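Local coordinates for protein diketoreductase (Acinetobacter baylyi, PDB 4E12) that reduces dicarbonyl compounds with NADH and probably interconverts (3S)-3-hydroxyacyl-CoA and 3-oxoacyl-CoA, at residues Thr123-Asp128 and Glu155-Thr160; Val150-Glu155 and Gly178-Glu183; Leu207-Ile212 and Gln255-Ala260. All coordinates share one frame; numbering follows the deposited sequence.

Overall arrangement
Following the chain from the N terminus, contact 1 opens within the Rossmann-type NAD-binding part, at 123-128, the start of helix 126-133. Contact 2 opens at 150-155, contact 1 closes at 155-160, and contact 2 closes at 178-183, so the two cross and share E155. Contact 1 joins the beginning of a helix to the end of strand 153-158; contact 2 pairs that strand with strand 180-183, outermost in this chain's sheet. Contact 3 follows in series within the helical C-terminal part, where 255-260 returns to the end of helix 193-209. Its centre lies about 31 Å from that of contact 1 and 32 Å from that of contact 2.

Contact 1. Residues Thr123-Asp128 and Glu155-Thr160; sequences TLLPSD and EVMGTT
P126 packs against M157 and T159, joining the first turn of helix 126-133 to the end of strand 153-158 in the NAD-binding part of the fold. The methionine leaves the strand with CG opposite its backbone N (chi1 -172°), stays straight at the next bond and bends only at the thioether (chi3 79°). That last bend brings its methyl group to the proline ring, which the methionine chain meets at about a right angle: M157 CE lies 3.5 Å from P126 CD. L125 adds a looser apolar touch, its CD2 4.3 Å from M157 CE. The same proline also lies against the strand backbone, P126 CG being 3.7 Å from M157 O. Beyond G158, T159 supplies the second knot of contacts with its methyl branch, CG2 sitting 3.7 Å from P126 CB and 3.8 Å from S127 OG. At chi1 67° T159 divides its work: CG2 faces the helix start, while OG1 is hydrogen-bonded to the backbone N of K161. S127 OG likewise finds its hydrogen bond elsewhere, with OE1 of E187. Within 123-128, L125 N donates to D128 OD2 at 3.1 Å, reaching the oxygen from above the carboxylate plane; this ties the residue before P126 to the first helical turn. F139 and A141 of strand 139-144 also touch P126, so the ring is buried against the sheet. M157 belongs to the same strand as E155, which is hydrogen-bonded to H143, predicted to matter for catalysis. With the hydroxyls of S127 and T159 both hydrogen-bonded outside the two segments, helix start and strand are held to each other by shape and apolar packing, not by a directional bond.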
loop_
_atom_site.group_PDB
_atom_site.type_symbol
_atom_site.label_atom_id
_atom_site.label_comp_id
_atom_site.label_asym_id
_atom_site.label_seq_id
_atom_site.Cartn_x
_atom_site.Cartn_y
_atom_site.Cartn_z
ATOM N N THR A 123 -20.920 3.242 2.385
ATOM C CA THR A 123 -21.385 2.855 1.056
ATOM C C THR A 123 -22.176 3.963 0.366
ATOM O O THR A 123 -22.397 3.913 -0.845
ATOM C CB THR A 123 -22.283 1.614 1.117
ATOM O OG1 THR A 123 -23.485 1.936 1.823
ATOM C CG2 THR A 123 -21.572 0.486 1.836
ATOM N N LEU A 124 -22.614 4.953 1.130
ATOM C CA LEU A 124 -23.414 6.040 0.583
ATOM C C LEU A 124 -22.735 7.387 0.738
ATOM O O LEU A 124 -22.162 7.695 1.787
ATOM C CB LEU A 124 -24.788 6.063 1.244
ATOM C CG LEU A 124 -25.765 5.028 0.693
ATOM C CD1 LEU A 124 -26.895 4.709 1.661
ATOM C CD2 LEU A 124 -26.284 5.545 -0.647
ATOM N N LEU A 125 -22.798 8.186 -0.318
ATOM C CA LEU A 125 -22.234 9.526 -0.307
ATOM C C LEU A 125 -23.170 10.530 0.358
ATOM O O LEU A 125 -24.394 10.396 0.284
ATOM C CB LEU A 125 -21.961 9.986 -1.744
ATOM C CG LEU A 125 -20.934 9.203 -2.556
ATOM C CD1 LEU A 125 -20.807 9.837 -3.930
ATOM C CD2 LEU A 125 -19.592 9.277 -1.837
ATOM N N PRO A 126 -22.609 11.542 1.036
ATOM C CA PRO A 126 -23.470 12.546 1.663
ATOM C C PRO A 126 -24.378 13.219 0.637
ATOM O O PRO A 126 -25.469 13.695 0.964
ATOM C CB PRO A 126 -22.477 13.523 2.289
ATOM C CG PRO A 126 -21.259 12.680 2.551
ATOM C CD PRO A 126 -21.187 11.732 1.393
ATOM N N SER A 127 -23.936 13.227 -0.614
ATOM C CA SER A 127 -24.768 13.706 -1.708
ATOM C C SER A 127 -25.952 12.798 -1.971
ATOM O O SER A 127 -27.010 13.272 -2.385
ATOM C CB SER A 127 -23.948 13.886 -2.979
ATOM O OG SER A 127 -23.065 14.972 -2.821
ATOM N N ASP A 128 -25.786 11.499 -1.744
ATOM C CA ASP A 128 -26.887 10.551 -1.898
ATOM C C ASP A 128 -27.999 10.824 -0.888
ATOM O O ASP A 128 -29.153 10.444 -1.106
ATOM C CB ASP A 128 -26.401 9.101 -1.735
ATOM C CG ASP A 128 -25.500 8.649 -2.870
ATOM O OD1 ASP A 128 -25.549 9.271 -3.946
ATOM O OD2 ASP A 128 -24.739 7.670 -2.690
ATOM N N GLU A 155 -12.525 10.577 9.188
ATOM C CA GLU A 155 -12.546 11.204 7.879
ATOM C C GLU A 155 -13.753 12.092 7.728
ATOM O O GLU A 155 -14.891 11.612 7.764
ATOM C CB GLU A 155 -12.543 10.140 6.790
ATOM C CG GLU A 155 -11.222 9.376 6.761
ATOM C CD GLU A 155 -11.230 8.169 5.830
ATOM O OE1 GLU A 155 -12.128 7.315 5.962
ATOM O OE2 GLU A 155 -10.334 8.076 4.967
ATOM N N VAL A 156 -13.489 13.381 7.553
ATOM C CA VAL A 156 -14.528 14.398 7.478
ATOM C C VAL A 156 -14.755 14.774 6.027
ATOM O O VAL A 156 -13.822 15.165 5.323
ATOM C CB VAL A 156 -14.129 15.670 8.251
ATOM C CG1 VAL A 156 -15.259 16.706 8.187
ATOM C CG2 VAL A 156 -13.803 15.322 9.701
ATOM N N MET A 157 -15.996 14.663 5.573
ATOM C CA MET A 157 -16.278 14.872 4.165
ATOM C C MET A 157 -17.691 15.418 3.990
ATOM O O MET A 157 -18.668 14.716 4.263
ATOM C CB MET A 157 -16.137 13.529 3.441
ATOM C CG MET A 157 -16.199 13.573 1.931
ATOM S SD MET A 157 -16.013 11.923 1.224
ATOM C CE MET A 157 -17.668 11.293 1.472
ATOM N N GLY A 158 -17.795 16.662 3.532
ATOM C CA GLY A 158 -19.103 17.250 3.299
ATOM C C GLY A 158 -19.508 17.299 1.841
ATOM O O GLY A 158 -18.853 16.702 0.981
ATOM N N THR A 159 -20.598 18.009 1.555
ATOM C CA THR A 159 -21.005 18.247 0.173
ATOM C C THR A 159 -20.679 19.695 -0.160
ATOM O O THR A 159 -20.175 20.439 0.687
ATOM C CB THR A 159 -22.532 18.076 -0.024
ATOM O OG1 THR A 159 -23.212 19.121 0.680
ATOM C CG2 THR A 159 -23.002 16.735 0.514
ATOM N N THR A 160 -20.967 20.094 -1.392
ATOM C CA THR A 160 -20.818 21.482 -1.808
ATOM C C THR A 160 -21.730 22.391 -0.973
ATOM O O THR A 160 -21.481 23.592 -0.847
ATOM C CB THR A 160 -21.180 21.635 -3.298
ATOM O OG1 THR A 160 -22.508 21.143 -3.517
ATOM C CG2 THR A 160 -20.212 20.844 -4.163
#

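Contact 2. Residues Val150-Glu155 and Gly178-Glu183; sequences VNNTAE and GMVPIE
N152 and V180 begin a parallel ladder between strands 153-158 and 180-183, V180 N donating to N152 O at 2.7 Å. A154 continues it with both of its backbone polar atoms, its N giving to V180 O (3.0 Å) and its O receiving I182 N (2.8 Å). N152 adds a side-chain rung: with chi1 at 60°, its ND2 reaches G178 O at 3.2 Å, the bond nearly straight (174°) and lying in the amide and carbonyl planes. A154 CB rests 3.7 Å from M179 CB on one face. On the other, T153 CB meets I182 CG1, and E155 CG runs alongside I182, 3.8 Å from its CB. In the next shell, the Schellman motif at G178 ends helix 164-176 and turns the chain into strand 180-183, completing a beta-alpha-beta crossover. I224 of the second subunit packs on T153 and V180, and T221 of that subunit on I182. Past its stem, E155 is hydrogen-bonded through OE1 to H143 ND1, consistent with the His-Glu pair of 3-hydroxyacyl-CoA dehydrogenases; I182 packing on the stem and the backbone N-H groups of V192 and L193 on OE2 probably help fix the carboxylate's position.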
loop_
_atom_site.group_PDB
_atom_site.type_symbol
_atom_site.label_atom_id
_atom_site.label_comp_id
_atom_site.label_asym_id
_atom_site.label_seq_id
_atom_site.Cartn_x
_atom_site.Cartn_y
_atom_site.Cartn_z
ATOM N N VAL A 150 -8.190 2.711 18.816
ATOM C CA VAL A 150 -6.834 2.464 18.320
ATOM C C VAL A 150 -6.637 2.958 16.875
ATOM O O VAL A 150 -5.674 3.675 16.578
ATOM C CB VAL A 150 -6.440 0.967 18.467
ATOM C CG1 VAL A 150 -7.433 0.074 17.738
ATOM C CG2 VAL A 150 -5.034 0.741 17.953
ATOM N N ASN A 151 -7.550 2.598 15.983
ATOM C CA ASN A 151 -7.520 3.124 14.617
ATOM C C ASN A 151 -8.338 4.397 14.642
ATOM O O ASN A 151 -9.509 4.406 14.248
ATOM C CB ASN A 151 -8.152 2.115 13.666
ATOM C CG ASN A 151 -7.474 0.767 13.734
ATOM O OD1 ASN A 151 -6.253 0.685 13.893
ATOM N ND2 ASN A 151 -8.261 -0.301 13.646
ATOM N N ASN A 152 -7.719 5.464 15.134
ATOM C CA ASN A 152 -8.452 6.662 15.518
ATOM C C ASN A 152 -8.489 7.764 14.462
ATOM O O ASN A 152 -8.358 8.943 14.789
ATOM C CB ASN A 152 -7.930 7.218 16.842
ATOM C CG ASN A 152 -6.466 7.597 16.777
ATOM O OD1 ASN A 152 -5.668 6.955 16.089
ATOM N ND2 ASN A 152 -6.108 8.648 17.483
ATOM N N THR A 153 -8.673 7.407 13.199
ATOM C CA THR A 153 -8.934 8.428 12.195
ATOM C C THR A 153 -10.425 8.737 12.120
ATOM O O THR A 153 -11.265 7.865 12.359
ATOM C CB THR A 153 -8.447 8.012 10.806
ATOM O OG1 THR A 153 -9.046 6.763 10.444
ATOM C CG2 THR A 153 -6.932 7.891 10.791
ATOM N N ALA A 154 -10.737 9.994 11.833
ATOM C CA ALA A 154 -12.102 10.418 11.557
ATOM C C ALA A 154 -12.056 11.204 10.261
ATOM O O ALA A 154 -11.565 12.336 10.216
ATOM C CB ALA A 154 -12.662 11.269 12.695
ATOM N N GLU A 155 -12.525 10.577 9.188
ATOM C CA GLU A 155 -12.546 11.204 7.879
ATOM C C GLU A 155 -13.753 12.092 7.728
ATOM O O GLU A 155 -14.891 11.612 7.764
ATOM C CB GLU A 155 -12.543 10.140 6.790
ATOM C CG GLU A 155 -11.222 9.376 6.761
ATOM C CD GLU A 155 -11.230 8.169 5.830
ATOM O OE1 GLU A 155 -12.128 7.315 5.962
ATOM O OE2 GLU A 155 -10.334 8.076 4.967
ATOM N N GLY A 178 -10.623 12.680 20.594
ATOM C CA GLY A 178 -9.413 11.887 20.501
ATOM C C GLY A 178 -9.132 11.271 19.141
ATOM O O GLY A 178 -8.336 10.342 19.045
ATOM N N MET A 179 -9.753 11.775 18.085
ATOM C CA MET A 179 -9.511 11.219 16.757
ATOM C C MET A 179 -8.508 12.097 16.030
ATOM O O MET A 179 -8.325 13.259 16.395
ATOM C CB MET A 179 -10.803 11.214 15.940
ATOM C CG MET A 179 -11.976 10.543 16.626
ATOM S SD MET A 179 -11.689 8.830 17.085
ATOM C CE MET A 179 -11.413 8.102 15.509
ATOM N N VAL A 180 -7.866 11.549 15.002
ATOM C CA VAL A 180 -7.070 12.359 14.093
ATOM C C VAL A 180 -7.984 12.720 12.937
ATOM O O VAL A 180 -8.380 11.839 12.175
ATOM C CB VAL A 180 -5.894 11.559 13.532
ATOM C CG1 VAL A 180 -5.159 12.377 12.474
ATOM C CG2 VAL A 180 -4.948 11.168 14.658
ATOM N N PRO A 181 -8.350 14.005 12.799
ATOM C CA PRO A 181 -9.234 14.401 11.704
ATOM C C PRO A 181 -8.520 14.287 10.374
ATOM O O PRO A 181 -7.422 14.814 10.188
ATOM C CB PRO A 181 -9.511 15.875 11.987
ATOM C CG PRO A 181 -9.250 16.030 13.423
ATOM C CD PRO A 181 -8.109 15.126 13.718
ATOM N N ILE A 182 -9.143 13.584 9.450
ATOM C CA ILE A 182 -8.609 13.462 8.110
ATOM C C ILE A 182 -9.527 14.312 7.278
ATOM O O ILE A 182 -10.693 13.956 7.072
ATOM C CB ILE A 182 -8.651 11.996 7.646
ATOM C CG1 ILE A 182 -7.778 11.138 8.568
ATOM C CG2 ILE A 182 -8.246 11.869 6.174
ATOM C CD1 ILE A 182 -6.359 11.591 8.631
ATOM N N GLU A 183 -9.026 15.464 6.828
ATOM C CA GLU A 183 -9.898 16.449 6.196
ATOM C C GLU A 183 -9.963 16.311 4.674
ATOM O O GLU A 183 -8.985 16.588 3.972
ATOM C CB GLU A 183 -9.496 17.870 6.628
ATOM C CG GLU A 183 -9.606 18.101 8.139
ATOM C CD GLU A 183 -9.169 19.499 8.591
ATOM O OE1 GLU A 183 -9.615 20.501 7.997
ATOM O OE2 GLU A 183 -8.373 19.594 9.544
#

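Contact 3. Residues Leu207-Ile212 and Gln255-Ala260; sequences LLVDGI and QREFAA
D210 and E257 bring two carboxylates together, D210 OD1 lying 4.0 Å from E257 OE2 with the carboxylate planes 63° apart; E206 OE1 is also close to D210 OD2. K254, at the start of helix 253-267, probably eases this cluster of three like charges: its NZ forms a salt bridge with D210 OD1 and a long, weak ion pair with E257 OE1. The site is a helix-to-helix packing in the C-terminal part of the fold, where helix 193-209 ends in a Schellman motif. G211, at positive phi, is its C-prime residue; I212 N bonds back to L207 O and G211 N to L208 O, which turns the chain just past D210. V209 is the wedge between the helices, its two methyl groups going to different neighbours. CG1 faces the E257 side chain, so closely in the model that the fit there is doubtful, whereas CG2 lies 3.6 Å from F258 CA. With CG opposite the backbone N (chi1 -179°), F258 places its ring beside A205 of helix 193-209, with an edge to V209 and L208; F280 and F236 also touch the phenyl group. The site lies away from the annotated cofactor residues. L208 CD2 stands 4.3 Å from F258 CE1, and V209 CG2 lies in the ring plane, 3.7 Å from F258 CD1.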
loop_
_atom_site.group_PDB
_atom_site.type_symbol
_atom_site.label_atom_id
_atom_site.label_comp_id
_atom_site.label_asym_id
_atom_site.label_seq_id
_atom_site.Cartn_x
_atom_site.Cartn_y
_atom_site.Cartn_z
ATOM N N LEU A 207 -2.640 -10.970 -8.351
ATOM C CA LEU A 207 -1.419 -11.782 -8.374
ATOM C C LEU A 207 -1.689 -13.181 -7.833
ATOM O O LEU A 207 -1.131 -14.164 -8.327
ATOM C CB LEU A 207 -0.323 -11.163 -7.506
ATOM C CG LEU A 207 0.214 -9.784 -7.873
ATOM C CD1 LEU A 207 1.210 -9.345 -6.788
ATOM C CD2 LEU A 207 0.886 -9.885 -9.242
ATOM N N LEU A 208 -2.507 -13.289 -6.787
ATOM C CA LEU A 208 -2.765 -14.614 -6.229
ATOM C C LEU A 208 -3.630 -15.406 -7.189
ATOM O O LEU A 208 -3.307 -16.542 -7.547
ATOM C CB LEU A 208 -3.476 -14.531 -4.877
ATOM C CG LEU A 208 -3.838 -15.872 -4.211
ATOM C CD1 LEU A 208 -2.605 -16.757 -3.992
ATOM C CD2 LEU A 208 -4.567 -15.605 -2.902
ATOM N N VAL A 209 -4.745 -14.803 -7.579
ATOM C CA VAL A 209 -5.740 -15.477 -8.407
ATOM C C VAL A 209 -5.217 -15.857 -9.788
ATOM O O VAL A 209 -5.670 -16.843 -10.384
ATOM C CB VAL A 209 -7.006 -14.643 -8.546
ATOM C CG1 VAL A 209 -7.957 -15.303 -9.519
ATOM C CG2 VAL A 209 -7.689 -14.539 -7.204
ATOM N N ASP A 210 -4.267 -15.092 -10.311
ATOM C CA ASP A 210 -3.722 -15.416 -11.629
ATOM C C ASP A 210 -2.526 -16.348 -11.539
ATOM O O ASP A 210 -1.862 -16.610 -12.546
ATOM C CB ASP A 210 -3.362 -14.166 -12.428
ATOM C CG ASP A 210 -4.590 -13.378 -12.893
ATOM O OD1 ASP A 210 -5.703 -13.945 -12.990
ATOM O OD2 ASP A 210 -4.446 -12.180 -13.172
ATOM N N GLY A 211 -2.247 -16.839 -10.336
ATOM C CA GLY A 211 -1.168 -17.784 -10.143
ATOM C C GLY A 211 0.244 -17.231 -10.275
ATOM O O GLY A 211 1.166 -17.981 -10.594
ATOM N N ILE A 212 0.430 -15.934 -10.031
ATOM C CA ILE A 212 1.748 -15.329 -10.180
ATOM C C ILE A 212 2.645 -15.673 -8.995
ATOM O O ILE A 212 3.815 -16.007 -9.182
ATOM C CB ILE A 212 1.661 -13.787 -10.279
ATOM C CG1 ILE A 212 0.658 -13.353 -11.345
ATOM C CG2 ILE A 212 3.032 -13.181 -10.551
ATOM C CD1 ILE A 212 0.953 -13.877 -12.743
ATOM N N GLN A 255 -11.903 -9.106 -9.469
ATOM C CA GLN A 255 -12.291 -9.105 -8.063
ATOM C C GLN A 255 -13.276 -10.247 -7.736
ATOM O O GLN A 255 -13.222 -10.842 -6.656
ATOM C CB GLN A 255 -12.950 -7.765 -7.705
ATOM C CG GLN A 255 -12.096 -6.500 -7.907
ATOM C CD GLN A 255 -11.897 -6.086 -9.364
ATOM O OE1 GLN A 255 -12.199 -6.836 -10.295
ATOM N NE2 GLN A 255 -11.385 -4.878 -9.560
ATOM N N ARG A 256 -14.202 -10.515 -8.655
ATOM C CA ARG A 256 -15.210 -11.547 -8.445
ATOM C C ARG A 256 -14.573 -12.908 -8.552
ATOM O O ARG A 256 -15.029 -13.879 -7.947
ATOM C CB ARG A 256 -16.341 -11.385 -9.450
ATOM C CG ARG A 256 -17.096 -10.072 -9.265
ATOM C CD ARG A 256 -18.030 -9.801 -10.425
ATOM N NE ARG A 256 -19.056 -10.821 -10.526
ATOM C CZ ARG A 256 -20.289 -10.671 -10.062
ATOM N NH1 ARG A 256 -20.646 -9.535 -9.477
ATOM N NH2 ARG A 256 -21.162 -11.653 -10.178
ATOM N N GLU A 257 -13.489 -12.974 -9.301
ATOM C CA GLU A 257 -12.720 -14.195 -9.402
ATOM C C GLU A 257 -12.032 -14.480 -8.057
ATOM O O GLU A 257 -11.979 -15.625 -7.611
ATOM C CB GLU A 257 -11.714 -14.044 -10.538
ATOM C CG GLU A 257 -10.889 -15.269 -10.847
ATOM C CD GLU A 257 -10.099 -15.119 -12.156
ATOM O OE1 GLU A 257 -10.416 -14.203 -12.956
ATOM O OE2 GLU A 257 -9.164 -15.920 -12.385
ATOM N N PHE A 258 -11.523 -13.432 -7.416
ATOM C CA PHE A 258 -10.951 -13.533 -6.077
ATOM C C PHE A 258 -12.037 -13.943 -5.080
ATOM O O PHE A 258 -11.818 -14.819 -4.243
ATOM C CB PHE A 258 -10.332 -12.185 -5.681
ATOM C CG PHE A 258 -9.691 -12.168 -4.315
ATOM C CD1 PHE A 258 -8.616 -13.001 -4.017
ATOM C CD2 PHE A 258 -10.158 -11.318 -3.332
ATOM C CE1 PHE A 258 -8.011 -12.990 -2.760
ATOM C CE2 PHE A 258 -9.553 -11.295 -2.056
ATOM C CZ PHE A 258 -8.483 -12.136 -1.779
ATOM N N ALA A 259 -13.209 -13.323 -5.166
ATOM C CA ALA A 259 -14.315 -13.716 -4.298
ATOM C C ALA A 259 -14.548 -15.230 -4.364
ATOM O O ALA A 259 -14.616 -15.902 -3.330
ATOM C CB ALA A 259 -15.584 -12.954 -4.660
ATOM N N ALA A 260 -14.649 -15.770 -5.577
ATOM C CA ALA A 260 -14.830 -17.213 -5.754
ATOM C C ALA A 260 -13.675 -18.008 -5.142
ATOM O O ALA A 260 -13.888 -19.107 -4.629
ATOM C CB ALA A 260 -14.993 -17.562 -7.226
#